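Local coordinates for protein putative C39-like peptidase (Bacillus anthracis, PDB 3ERV) that is of unknown function but is probably a papain-like cysteine peptidase related to the C39 peptidases, at residues E30-S35 / S138-Q143; C50-L55 / K70-I75; A56-Y61 / I221-R226; V145-N150 / H178-I183. All coordinates share one frame; numbering follows the deposited sequence.

Interaction 1: residues E30-S35 / S138-Q143. With EDO (1,2-ethanediol), chain C.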
loop_
_atom_site.group_PDB
_atom_site.type_symbol
_atom_site.label_atom_id
_atom_site.label_comp_id
_atom_site.label_asym_id
_atom_site.label_seq_id
_atom_site.Cartn_x
_atom_site.Cartn_y
_atom_site.Cartn_z
ATOM N N GLU A 30 22.065 13.170 -2.092
ATOM C CA GLU A 30 21.526 12.151 -3.016
ATOM C C GLU A 30 19.998 12.213 -3.268
ATOM O O GLU A 30 19.180 11.892 -2.382
ATOM C CB GLU A 30 21.938 10.742 -2.565
ATOM N N LYS A 31 19.631 12.651 -4.473
ATOM C CA LYS A 31 18.247 12.566 -4.921
ATOM C C LYS A 31 18.005 11.339 -5.811
ATOM O O LYS A 31 18.590 11.226 -6.887
ATOM C CB LYS A 31 17.804 13.816 -5.686
ATOM C CG LYS A 31 16.347 13.701 -6.077
ATOM C CD LYS A 31 15.960 14.658 -7.177
ATOM C CE LYS A 31 14.434 14.699 -7.331
ATOM N NZ LYS A 31 14.032 15.479 -8.535
ATOM N N VAL A 32 17.125 10.447 -5.373
ATOM C CA VAL A 32 16.793 9.292 -6.180
ATOM C C VAL A 32 15.317 9.284 -6.578
ATOM O O VAL A 32 14.445 9.512 -5.734
ATOM C CB VAL A 32 17.144 8.004 -5.441
ATOM C CG1 VAL A 32 16.801 6.792 -6.301
ATOM C CG2 VAL A 32 18.606 8.017 -5.115
ATOM N N ILE A 33 15.050 9.045 -7.867
ATOM C CA ILE A 33 13.676 8.851 -8.314
ATOM C C ILE A 33 13.527 7.864 -9.484
ATOM O O ILE A 33 14.247 7.949 -10.480
ATOM C CB ILE A 33 12.998 10.168 -8.685
ATOM C CG1 ILE A 33 11.550 9.894 -9.082
ATOM C CG2 ILE A 33 13.773 10.874 -9.812
ATOM C CD1 ILE A 33 10.613 10.896 -8.524
ATOM N N LEU A 34 12.575 6.938 -9.332
ATOM C CA LEU A 34 12.273 5.932 -10.335
ATOM C C LEU A 34 11.090 6.485 -11.108
ATOM O O LEU A 34 9.925 6.057 -10.938
ATOM C CB LEU A 34 11.918 4.603 -9.646
ATOM C CG LEU A 34 12.979 3.988 -8.720
ATOM C CD1 LEU A 34 12.396 2.792 -8.009
ATOM C CD2 LEU A 34 14.280 3.568 -9.464
ATOM N N SER A 35 11.395 7.445 -11.977
ATOM C CA SER A 35 10.365 8.265 -12.567
ATOM C C SER A 35 9.613 7.524 -13.675
ATOM O O SER A 35 8.596 8.005 -14.153
ATOM C CB SER A 35 10.989 9.574 -13.068
ATOM O OG SER A 35 11.992 9.307 -14.036
ATOM N N SER A 138 16.008 0.037 -1.136
ATOM C CA SER A 138 15.245 -0.648 -2.198
ATOM C C SER A 138 15.082 0.283 -3.396
ATOM O O SER A 138 15.372 -0.088 -4.527
ATOM C CB SER A 138 13.859 -1.085 -1.713
ATOM O OG SER A 138 13.128 -1.735 -2.769
ATOM N N VAL A 139 14.616 1.496 -3.129
ATOM C CA VAL A 139 14.373 2.461 -4.188
ATOM C C VAL A 139 15.678 2.792 -4.905
ATOM O O VAL A 139 15.761 2.849 -6.140
ATOM C CB VAL A 139 13.784 3.750 -3.595
ATOM C CG1 VAL A 139 13.685 4.850 -4.683
ATOM C CG2 VAL A 139 12.419 3.442 -2.896
ATOM N N LYS A 140 16.722 3.000 -4.120
ATOM C CA LYS A 140 18.003 3.332 -4.715
ATOM C C LYS A 140 18.473 2.121 -5.539
ATOM O O LYS A 140 19.043 2.287 -6.609
ATOM C CB LYS A 140 19.008 3.664 -3.610
ATOM C CG LYS A 140 20.418 3.593 -4.083
ATOM C CD LYS A 140 20.928 4.954 -4.309
ATOM C CE LYS A 140 21.842 5.277 -3.155
ATOM N NZ LYS A 140 23.246 4.851 -3.479
ATOM N N ALA A 141 18.215 0.903 -5.060
ATOM C CA ALA A 141 18.596 -0.265 -5.869
ATOM C C ALA A 141 17.691 -0.430 -7.109
ATOM O O ALA A 141 17.940 -1.277 -7.966
ATOM C CB ALA A 141 18.616 -1.533 -5.035
ATOM N N GLY A 142 16.657 0.389 -7.225
ATOM C CA GLY A 142 15.842 0.372 -8.435
ATOM C C GLY A 142 14.486 -0.296 -8.279
ATOM O O GLY A 142 13.750 -0.488 -9.268
ATOM N N GLN A 143 14.150 -0.686 -7.052
ATOM C CA GLN A 143 12.852 -1.345 -6.779
ATOM C C GLN A 143 11.934 -0.454 -5.923
ATOM O O GLN A 143 12.213 -0.219 -4.740
ATOM C CB GLN A 143 13.013 -2.726 -6.108
ATOM C CG GLN A 143 13.601 -3.806 -7.026
ATOM C CD GLN A 143 15.010 -3.466 -7.383
ATOM O OE1 GLN A 143 15.859 -3.265 -6.493
ATOM N NE2 GLN A 143 15.278 -3.339 -8.678
HETATM C C1 EDO C . 5.901 8.580 -16.097
HETATM O O1 EDO C . 7.258 8.723 -16.571
HETATM C C2 EDO C . 5.582 7.118 -15.740
HETATM O O2 EDO C . 4.762 6.492 -16.728
#
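Val32 and Leu34 reach across to the last turn of helix 132-140 and illustrate how a short edge strand can be seated against a helix end by apolar branches packed on side chains and backbone. No hydrogen bond joins the two segments. Val32 divides its work: CG1, set anti to the backbone N (chi1 -180°), meets Val139 CG1 at 4.0 Å, while CG2 lies 3.9 Å from Lys140 CD. The two valines pass alongside each other in opposite senses, whereas the lysine, bent at each torsion beyond chi1, crosses Val32 at about a right angle. Leu34 makes the larger contact. Its CG stands anti to its own carbonyl carbon (chi1 -59°), and both branches press on the helix end: CD2 sits 3.7 Å from Val139 O and from Gly142 CA, and CD1 is 4.1 Å from Val139 CG1. Gly142, at positive phi, closes a Schellman motif, its N bonded to Val139 O and Gln143 N to Ser138 O. Ser138 OG bonds to Gln143 O at 2.6 Å and also hydrogen-bonds with Ser222 OG of strand 220-223. An ethanediol, probably from the crystallisation liquor, hydrogen-bonds to Ser35 O. Strand 32-33 pairs with strand 177-185, whose Leu182 touches Val139, and Ser138 meets Val145 of strand 145-150.

Interaction 2: residues C50-L55 / K70-I75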
loop_
_atom_site.group_PDB
_atom_site.type_symbol
_atom_site.label_atom_id
_atom_site.label_comp_id
_atom_site.label_asym_id
_atom_site.label_seq_id
_atom_site.Cartn_x
_atom_site.Cartn_y
_atom_site.Cartn_z
ATOM N N CYS A 50 -6.919 1.530 -3.733
ATOM C CA CYS A 50 -5.557 2.082 -3.575
ATOM C C CYS A 50 -4.480 0.989 -3.391
ATOM O O CYS A 50 -3.430 1.062 -3.993
ATOM C CB CYS A 50 -5.468 3.130 -2.448
ATOM S SG CYS A 50 -5.819 2.519 -0.757
ATOM N N GLU A 51 -4.722 -0.014 -2.546
ATOM C CA GLU A 51 -3.717 -1.096 -2.429
ATOM C C GLU A 51 -3.472 -1.925 -3.695
ATOM O O GLU A 51 -2.300 -2.172 -4.100
ATOM C CB GLU A 51 -4.086 -2.030 -1.271
ATOM C CG GLU A 51 -4.353 -1.322 0.053
ATOM C CD GLU A 51 -5.819 -1.046 0.406
ATOM O OE1 GLU A 51 -6.694 -1.041 -0.487
ATOM O OE2 GLU A 51 -6.095 -0.761 1.619
ATOM N N VAL A 52 -4.545 -2.384 -4.328
ATOM C CA VAL A 52 -4.345 -3.199 -5.527
ATOM C C VAL A 52 -3.813 -2.351 -6.698
ATOM O O VAL A 52 -3.126 -2.866 -7.593
ATOM C CB VAL A 52 -5.600 -4.024 -5.959
ATOM C CG1 VAL A 52 -6.028 -5.043 -4.856
ATOM C CG2 VAL A 52 -6.802 -3.128 -6.424
ATOM N N THR A 53 -4.158 -1.070 -6.714
ATOM C CA THR A 53 -3.702 -0.198 -7.804
ATOM C C THR A 53 -2.206 0.110 -7.679
ATOM O O THR A 53 -1.507 0.104 -8.700
ATOM C CB THR A 53 -4.558 1.104 -7.911
ATOM O OG1 THR A 53 -5.935 0.748 -8.105
ATOM C CG2 THR A 53 -4.126 1.939 -9.102
ATOM N N SER A 54 -1.723 0.388 -6.443
ATOM C CA SER A 54 -0.282 0.535 -6.149
ATOM C C SER A 54 0.509 -0.756 -6.448
ATOM O O SER A 54 1.627 -0.742 -7.010
ATOM C CB SER A 54 -0.060 0.899 -4.666
ATOM O OG SER A 54 -0.646 2.181 -4.314
ATOM N N LEU A 55 -0.082 -1.869 -6.039
ATOM C CA LEU A 55 0.471 -3.142 -6.349
ATOM C C LEU A 55 0.554 -3.341 -7.869
ATOM O O LEU A 55 1.568 -3.816 -8.341
ATOM C CB LEU A 55 -0.310 -4.293 -5.672
ATOM C CG LEU A 55 0.376 -5.657 -5.947
ATOM C CD1 LEU A 55 1.798 -5.723 -5.318
ATOM C CD2 LEU A 55 -0.523 -6.855 -5.472
ATOM N N LYS A 70 -7.801 -7.146 -12.386
ATOM C CA LYS A 70 -7.489 -8.543 -12.099
ATOM C C LYS A 70 -7.038 -8.677 -10.644
ATOM O O LYS A 70 -7.418 -9.593 -9.934
ATOM C CB LYS A 70 -6.408 -9.070 -13.070
ATOM C CG LYS A 70 -6.061 -10.549 -12.851
ATOM C CD LYS A 70 -5.917 -11.267 -14.232
ATOM C CE LYS A 70 -5.483 -12.742 -14.141
ATOM N NZ LYS A 70 -4.097 -12.903 -13.600
ATOM N N LEU A 71 -6.238 -7.728 -10.182
ATOM C CA LEU A 71 -5.739 -7.781 -8.813
ATOM C C LEU A 71 -6.884 -7.572 -7.807
ATOM O O LEU A 71 -6.889 -8.174 -6.693
ATOM C CB LEU A 71 -4.630 -6.727 -8.583
ATOM C CG LEU A 71 -3.370 -6.980 -9.438
ATOM C CD1 LEU A 71 -2.360 -5.883 -9.150
ATOM C CD2 LEU A 71 -2.744 -8.358 -9.129
ATOM N N ALA A 72 -7.823 -6.705 -8.194
ATOM C CA ALA A 72 -8.991 -6.454 -7.356
ATOM C C ALA A 72 -9.859 -7.714 -7.203
ATOM O O ALA A 72 -10.474 -7.926 -6.151
ATOM C CB ALA A 72 -9.808 -5.335 -7.906
ATOM N N ASN A 73 -9.933 -8.545 -8.239
ATOM C CA ASN A 73 -10.688 -9.754 -8.095
ATOM C C ASN A 73 -9.907 -10.803 -7.307
ATOM O O ASN A 73 -10.493 -11.614 -6.599
ATOM C CB ASN A 73 -11.100 -10.302 -9.462
ATOM C CG ASN A 73 -11.985 -11.507 -9.333
ATOM O OD1 ASN A 73 -11.732 -12.528 -9.925
ATOM N ND2 ASN A 73 -13.029 -11.387 -8.522
ATOM N N GLU A 74 -8.582 -10.792 -7.441
ATOM C CA GLU A 74 -7.734 -11.840 -6.863
ATOM C C GLU A 74 -7.351 -11.677 -5.406
ATOM O O GLU A 74 -7.024 -12.648 -4.750
ATOM C CB GLU A 74 -6.484 -12.058 -7.737
ATOM C CG GLU A 74 -6.853 -12.760 -9.081
ATOM C CD GLU A 74 -5.669 -12.793 -10.052
ATOM O OE1 GLU A 74 -4.642 -12.119 -9.778
ATOM O OE2 GLU A 74 -5.768 -13.494 -11.101
ATOM N N ILE A 75 -7.352 -10.443 -4.913
ATOM C CA ILE A 75 -7.017 -10.189 -3.543
ATOM C C ILE A 75 -7.958 -10.979 -2.652
ATOM O O ILE A 75 -9.152 -11.058 -2.912
ATOM C CB ILE A 75 -7.040 -8.676 -3.176
ATOM C CG1 ILE A 75 -6.515 -8.489 -1.758
ATOM C CG2 ILE A 75 -8.434 -8.114 -3.241
ATOM C CD1 ILE A 75 -5.062 -8.506 -1.628
#
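The backbones of helix 50-55 and helix 70-74 run at 128° between their N-to-C directions, with a closest axis approach of 9.1 Å and with Val52 and Leu71 as the nearest pair of residues. Val52 is the centre of the packing, and its CB and two methyls share out Leu71, Ala72 and Ile75. CB faces Leu71 CB at 3.9 Å. CG1, anti to the carbonyl carbon of Val52 (chi1 -61°), is directed onto the backbone of the second helix, 3.7 Å from Leu71 O, and also reaches Ile75 CB at 4.1 Å. CG2 takes the other side and rests on the methyl of Ala72, with CG2 to Ala72 CB at 4.0 Å. Leu71 replies by setting its CD1 against the backbone of the first helix, 3.5 Å from Val52 O and 4.2 Å from Leu55 CG. Five buried residues thus make a seam of apolar side chains, two of them also resting on backbone carbonyls, with no hydrogen bond across it. The first helix begins with Cys50, probably the nucleophile of a Cys-His-Asp triad, as in papain-like peptidases where the cysteine stands at the N-terminal end of a central helix. Cys50 itself touches His178 rather than the second helix. Helix 109-119 extends the packing: its Leu115 contacts both Leu55 and Ile75, and its Tyr119 touches Leu71. Toward helix 109-119, Lys70 and Glu74 form a salt bridge, Lys70 NZ to Glu74 OE2 at 3.1 Å, whose hydrogen bond is weak, and the Tyr119 hydroxyl hydrogen-bonds with Lys70 NZ and Glu74 OE1.

Interaction 3: residues A56-Y61 / I221-R226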
loop_
_atom_site.group_PDB
_atom_site.type_symbol
_atom_site.label_atom_id
_atom_site.label_comp_id
_atom_site.label_asym_id
_atom_site.label_seq_id
_atom_site.Cartn_x
_atom_site.Cartn_y
_atom_site.Cartn_z
ATOM N N ALA A 56 -0.481 -2.956 -8.622
ATOM C CA ALA A 56 -0.428 -3.062 -10.072
ATOM C C ALA A 56 0.748 -2.293 -10.723
ATOM O O ALA A 56 1.531 -2.854 -11.505
ATOM C CB ALA A 56 -1.810 -2.686 -10.707
ATOM N N MET A 57 0.929 -1.048 -10.323
ATOM C CA MET A 57 2.084 -0.238 -10.760
ATOM C C MET A 57 3.425 -0.926 -10.458
ATOM O O MET A 57 4.339 -0.938 -11.312
ATOM C CB MET A 57 2.067 1.154 -10.066
ATOM C CG MET A 57 1.016 2.174 -10.622
ATOM S SD MET A 57 1.034 3.875 -9.864
ATOM C CE MET A 57 -0.169 3.701 -8.545
ATOM N N MET A 58 3.561 -1.474 -9.250
ATOM C CA MET A 58 4.788 -2.174 -8.839
ATOM C C MET A 58 5.031 -3.390 -9.704
ATOM O O MET A 58 6.149 -3.577 -10.244
ATOM C CB MET A 58 4.703 -2.609 -7.350
ATOM C CG MET A 58 6.047 -3.129 -6.634
ATOM S SD MET A 58 5.861 -4.257 -5.199
ATOM C CE MET A 58 5.483 -5.759 -6.138
ATOM N N LEU A 59 3.993 -4.227 -9.837
ATOM C CA LEU A 59 4.084 -5.448 -10.671
ATOM C C LEU A 59 4.424 -5.166 -12.155
ATOM O O LEU A 59 5.271 -5.852 -12.740
ATOM C CB LEU A 59 2.756 -6.221 -10.590
ATOM C CG LEU A 59 2.557 -6.947 -9.225
ATOM C CD1 LEU A 59 1.233 -7.723 -9.197
ATOM C CD2 LEU A 59 3.740 -7.885 -8.972
ATOM N N GLN A 60 3.732 -4.199 -12.765
ATOM C CA GLN A 60 4.071 -3.717 -14.112
ATOM C C GLN A 60 5.535 -3.318 -14.262
ATOM O O GLN A 60 6.211 -3.759 -15.208
ATOM C CB GLN A 60 3.172 -2.533 -14.524
ATOM C CG GLN A 60 1.788 -2.978 -14.778
ATOM C CD GLN A 60 0.853 -1.848 -15.135
ATOM O OE1 GLN A 60 1.284 -0.693 -15.322
ATOM N NE2 GLN A 60 -0.457 -2.171 -15.241
ATOM N N TYR A 61 6.027 -2.466 -13.361
ATOM C CA TYR A 61 7.440 -2.059 -13.422
ATOM C C TYR A 61 8.375 -3.257 -13.261
ATOM O O TYR A 61 9.440 -3.293 -13.849
ATOM C CB TYR A 61 7.763 -1.101 -12.290
ATOM C CG TYR A 61 9.026 -0.309 -12.459
ATOM C CD1 TYR A 61 9.186 0.555 -13.546
ATOM C CD2 TYR A 61 10.051 -0.396 -11.509
ATOM C CE1 TYR A 61 10.334 1.349 -13.656
ATOM C CE2 TYR A 61 11.217 0.355 -11.624
ATOM C CZ TYR A 61 11.341 1.229 -12.686
ATOM O OH TYR A 61 12.461 1.977 -12.782
ATOM N N ILE A 221 5.678 -3.503 0.924
ATOM C CA ILE A 221 5.894 -4.650 0.038
ATOM C C ILE A 221 6.797 -4.193 -1.124
ATOM O O ILE A 221 6.604 -3.118 -1.695
ATOM C CB ILE A 221 4.573 -5.176 -0.589
ATOM C CG1 ILE A 221 3.558 -5.653 0.463
ATOM C CG2 ILE A 221 4.837 -6.245 -1.675
ATOM C CD1 ILE A 221 4.141 -6.618 1.398
ATOM N N SER A 222 7.750 -5.023 -1.506
ATOM C CA SER A 222 8.520 -4.720 -2.707
ATOM C C SER A 222 8.897 -6.017 -3.415
ATOM O O SER A 222 8.215 -7.046 -3.250
ATOM C CB SER A 222 9.768 -3.876 -2.374
ATOM O OG SER A 222 10.429 -3.443 -3.572
ATOM N N TYR A 223 9.961 -5.980 -4.208
ATOM C CA TYR A 223 10.487 -7.205 -4.773
ATOM C C TYR A 223 12.003 -7.013 -4.958
ATOM O O TYR A 223 12.529 -5.896 -4.831
ATOM C CB TYR A 223 9.786 -7.534 -6.117
ATOM C CG TYR A 223 10.022 -6.429 -7.158
ATOM C CD1 TYR A 223 11.022 -6.547 -8.132
ATOM C CD2 TYR A 223 9.284 -5.234 -7.117
ATOM C CE1 TYR A 223 11.255 -5.514 -9.058
ATOM C CE2 TYR A 223 9.497 -4.206 -8.029
ATOM C CZ TYR A 223 10.478 -4.342 -9.002
ATOM O OH TYR A 223 10.694 -3.298 -9.920
ATOM N N VAL A 224 12.708 -8.096 -5.275
ATOM C CA VAL A 224 14.133 -7.982 -5.554
ATOM C C VAL A 224 14.469 -8.334 -7.020
ATOM O O VAL A 224 13.755 -9.119 -7.680
ATOM C CB VAL A 224 14.972 -8.809 -4.537
ATOM C CG1 VAL A 224 14.801 -8.225 -3.129
ATOM C CG2 VAL A 224 14.557 -10.280 -4.561
ATOM N N LYS A 225 15.543 -7.744 -7.532
ATOM C CA LYS A 225 15.966 -7.971 -8.934
ATOM C C LYS A 225 16.078 -9.433 -9.360
ATOM O O LYS A 225 15.603 -9.812 -10.441
ATOM C CB LYS A 225 17.298 -7.296 -9.198
ATOM C CG LYS A 225 17.183 -5.997 -9.918
ATOM C CD LYS A 225 18.580 -5.438 -10.162
ATOM C CE LYS A 225 18.532 -3.980 -10.619
ATOM N NZ LYS A 225 17.809 -3.073 -9.667
ATOM N N ARG A 226 16.708 -10.261 -8.522
ATOM C CA ARG A 226 16.973 -11.652 -8.908
ATOM C C ARG A 226 16.321 -12.684 -8.000
ATOM O O ARG A 226 16.213 -12.464 -6.797
ATOM C CB ARG A 226 18.479 -11.905 -8.943
#
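Met58 and Tyr223 are brought together by two different first torsions. Met58 swings CG away from its amide nitrogen (chi1 -168°) and stays extended through chi2, which sends the thioether out from the helix to the strand. Tyr223 holds CG between its backbone N and carbonyl carbon (chi1 61°), which sets the ring edge against the methionine. The two chains overlap side on, running in opposite senses. Met58 CG lies at the edge of the tyrosine ring, near its plane, 3.9 Å from Tyr223 CE2. The sulfur is also at the edge, 5.4 Å from the ring centroid and 83° off the normal, a Met-aromatic contact. Beyond it, SD settles on the strand backbone, 3.7 Å from Ser222 CA, and is 4.2 Å from Ile221 CG2. A bend at chi3 leads the terminal methyl back, putting CE 4.0 Å from Tyr223 CD2. Further along the helix, Tyr61 crosses Tyr223 at about a right angle, and Tyr61 CD2 lies 3.4 Å from Tyr223 OH. Strand 220-223 is bordered by strands 145-150 and 124-126. A helix laid nearly parallel to a strand on one face of an antiparallel sheet fits the papain-like fold expected of this family.

Interaction 4: residues V145-N150 / H178-I183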
loop_
_atom_site.group_PDB
_atom_site.type_symbol
_atom_site.label_atom_id
_atom_site.label_comp_id
_atom_site.label_asym_id
_atom_site.label_seq_id
_atom_site.Cartn_x
_atom_site.Cartn_y
_atom_site.Cartn_z
ATOM N N VAL A 145 8.472 0.695 -3.785
ATOM C CA VAL A 145 7.932 0.002 -2.621
ATOM C C VAL A 145 6.460 0.417 -2.416
ATOM O O VAL A 145 6.158 1.599 -2.360
ATOM C CB VAL A 145 8.780 0.368 -1.354
ATOM C CG1 VAL A 145 8.305 -0.404 -0.070
ATOM C CG2 VAL A 145 10.267 0.176 -1.658
ATOM N N VAL A 146 5.561 -0.555 -2.313
ATOM C CA VAL A 146 4.191 -0.270 -1.999
ATOM C C VAL A 146 4.069 -0.068 -0.478
ATOM O O VAL A 146 4.540 -0.906 0.310
ATOM C CB VAL A 146 3.288 -1.411 -2.457
ATOM C CG1 VAL A 146 1.808 -1.200 -1.966
ATOM C CG2 VAL A 146 3.400 -1.592 -3.973
ATOM N N ILE A 147 3.455 1.042 -0.057
ATOM C CA ILE A 147 3.376 1.313 1.378
ATOM C C ILE A 147 1.966 1.646 1.885
ATOM O O ILE A 147 1.180 2.313 1.207
ATOM C CB ILE A 147 4.398 2.388 1.825
ATOM C CG1 ILE A 147 3.983 3.743 1.284
ATOM C CG2 ILE A 147 5.874 2.025 1.421
ATOM C CD1 ILE A 147 3.301 4.592 2.336
ATOM N N ILE A 148 1.623 1.165 3.065
ATOM C CA ILE A 148 0.349 1.560 3.653
ATOM C C ILE A 148 0.625 2.776 4.578
ATOM O O ILE A 148 1.555 2.732 5.364
ATOM C CB ILE A 148 -0.280 0.418 4.492
ATOM C CG1 ILE A 148 -0.424 -0.872 3.673
ATOM C CG2 ILE A 148 -1.626 0.862 5.120
ATOM C CD1 ILE A 148 -1.351 -0.773 2.541
ATOM N N THR A 149 -0.168 3.840 4.467
ATOM C CA THR A 149 0.017 5.038 5.299
ATOM C C THR A 149 -1.348 5.646 5.510
ATOM O O THR A 149 -2.340 4.922 5.434
ATOM C CB THR A 149 0.963 6.076 4.654
ATOM O OG1 THR A 149 1.151 7.177 5.555
ATOM C CG2 THR A 149 0.387 6.625 3.331
ATOM N N ASN A 150 -1.427 6.954 5.776
ATOM C CA ASN A 150 -2.745 7.618 5.756
ATOM C C ASN A 150 -2.756 8.749 4.728
ATOM O O ASN A 150 -1.706 9.259 4.354
ATOM C CB ASN A 150 -3.156 8.122 7.145
ATOM C CG ASN A 150 -2.418 9.407 7.527
ATOM O OD1 ASN A 150 -2.757 10.493 7.065
ATOM N ND2 ASN A 150 -1.378 9.265 8.295
ATOM N N HIS A 178 -4.579 4.799 3.522
ATOM C CA HIS A 178 -4.243 4.984 2.139
ATOM C C HIS A 178 -3.022 4.136 1.717
ATOM O O HIS A 178 -2.241 3.626 2.556
ATOM C CB HIS A 178 -4.019 6.474 1.864
ATOM C CG HIS A 178 -4.020 6.832 0.400
ATOM N ND1 HIS A 178 -4.892 6.262 -0.512
ATOM C CD2 HIS A 178 -3.255 7.697 -0.309
ATOM C CE1 HIS A 178 -4.669 6.765 -1.713
ATOM N NE2 HIS A 178 -3.675 7.633 -1.621
ATOM N N CYS A 179 -2.834 3.971 0.413
ATOM C CA CYS A 179 -1.717 3.141 -0.044
ATOM C C CYS A 179 -1.158 3.743 -1.296
ATOM O O CYS A 179 -1.896 4.096 -2.199
ATOM C CB CYS A 179 -2.187 1.696 -0.280
ATOM S SG CYS A 179 -0.904 0.613 -0.925
ATOM N N VAL A 180 0.158 3.865 -1.343
ATOM C CA VAL A 180 0.851 4.543 -2.445
ATOM C C VAL A 180 2.148 3.775 -2.768
ATOM O O VAL A 180 2.563 2.877 -2.034
ATOM C CB VAL A 180 1.162 6.080 -2.131
ATOM C CG1 VAL A 180 -0.113 6.872 -1.700
ATOM C CG2 VAL A 180 2.259 6.221 -1.102
ATOM N N VAL A 181 2.778 4.128 -3.877
ATOM C CA VAL A 181 4.065 3.562 -4.256
ATOM C C VAL A 181 5.125 4.598 -3.994
ATOM O O VAL A 181 5.028 5.716 -4.531
ATOM C CB VAL A 181 4.138 3.154 -5.787
ATOM C CG1 VAL A 181 5.456 2.407 -6.079
ATOM C CG2 VAL A 181 2.887 2.312 -6.202
ATOM N N LEU A 182 6.111 4.222 -3.183
ATOM C CA LEU A 182 7.320 5.011 -2.960
ATOM C C LEU A 182 8.275 4.852 -4.131
ATOM O O LEU A 182 8.776 3.746 -4.415
ATOM C CB LEU A 182 8.020 4.594 -1.660
ATOM C CG LEU A 182 9.369 5.289 -1.344
ATOM C CD1 LEU A 182 9.200 6.790 -1.092
ATOM C CD2 LEU A 182 10.064 4.635 -0.162
ATOM N N ILE A 183 8.523 5.937 -4.840
ATOM C CA ILE A 183 9.327 5.823 -6.012
ATOM C C ILE A 183 10.577 6.695 -5.971
ATOM O O ILE A 183 11.360 6.709 -6.935
ATOM C CB ILE A 183 8.535 6.170 -7.294
ATOM C CG1 ILE A 183 8.201 7.678 -7.363
ATOM C CG2 ILE A 183 7.284 5.198 -7.501
ATOM C CD1 ILE A 183 7.748 8.111 -8.806
#
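An antiparallel strand pair at the middle of the main sheet carries His178, the probable histidine of a Cys-His-Asp triad with Cys50 and Asp194. Hydrogen-bonded pairs Val145-Leu182, Ile147-Val180 and Thr149-His178 each contribute two backbone bonds. Of the six, Ile147 N to Val180 O (2.8 Å) is the straightest at its acceptor, nearly along the C=O axis. At the histidine end the geometry is less regular, for His178 N approaches Thr149 O at 2.9 Å from 43° above the carbonyl plane. On one face, Ile147 and Val180 run abreast, Ile147 CG1 3.8 Å from Val180 CG2. On the other, Cys179 is flanked by two aliphatic chains. Its SG, trans to the amide nitrogen (chi1 177°), lies 3.4 Å from Val146 CG1 and 3.8 Å from Ile148 CD1, whose chain bends over to meet it. The imidazole is positioned from outside the pair, NE2 bonding to Asp194 OD1, while Cys50 touches His178. Helix 50-61 covers the Val146 and Cys179 face, and helices 132-140 and 206-215 pack on the Ile147 face. Strand 220-223 borders strand 145-150 beyond, and strands 32-33 and 189-193 also pair with strand 177-185.

In the fold
Interaction 4 is the innermost, its centre about 4 Å from the centre of the chain, and joins its strands by backbone bonds; the other three depend on side-chain packing without a hydrogen bond across. Interactions 2 and 3 are both buried and share helix 50-61, one using its start against a second helix, the other its end against the sheet. Interaction 1, its centre about 18 Å from that of the chain and partly exposed, seats the sheet's edge on a helix terminus. The sheet links interactions 1, 3 and 4: Leu34 N bonds to Ile183 O, and Val146 N to Ile221 O. Cys50 and His178 bring interactions 2 and 4 together at the probable active site.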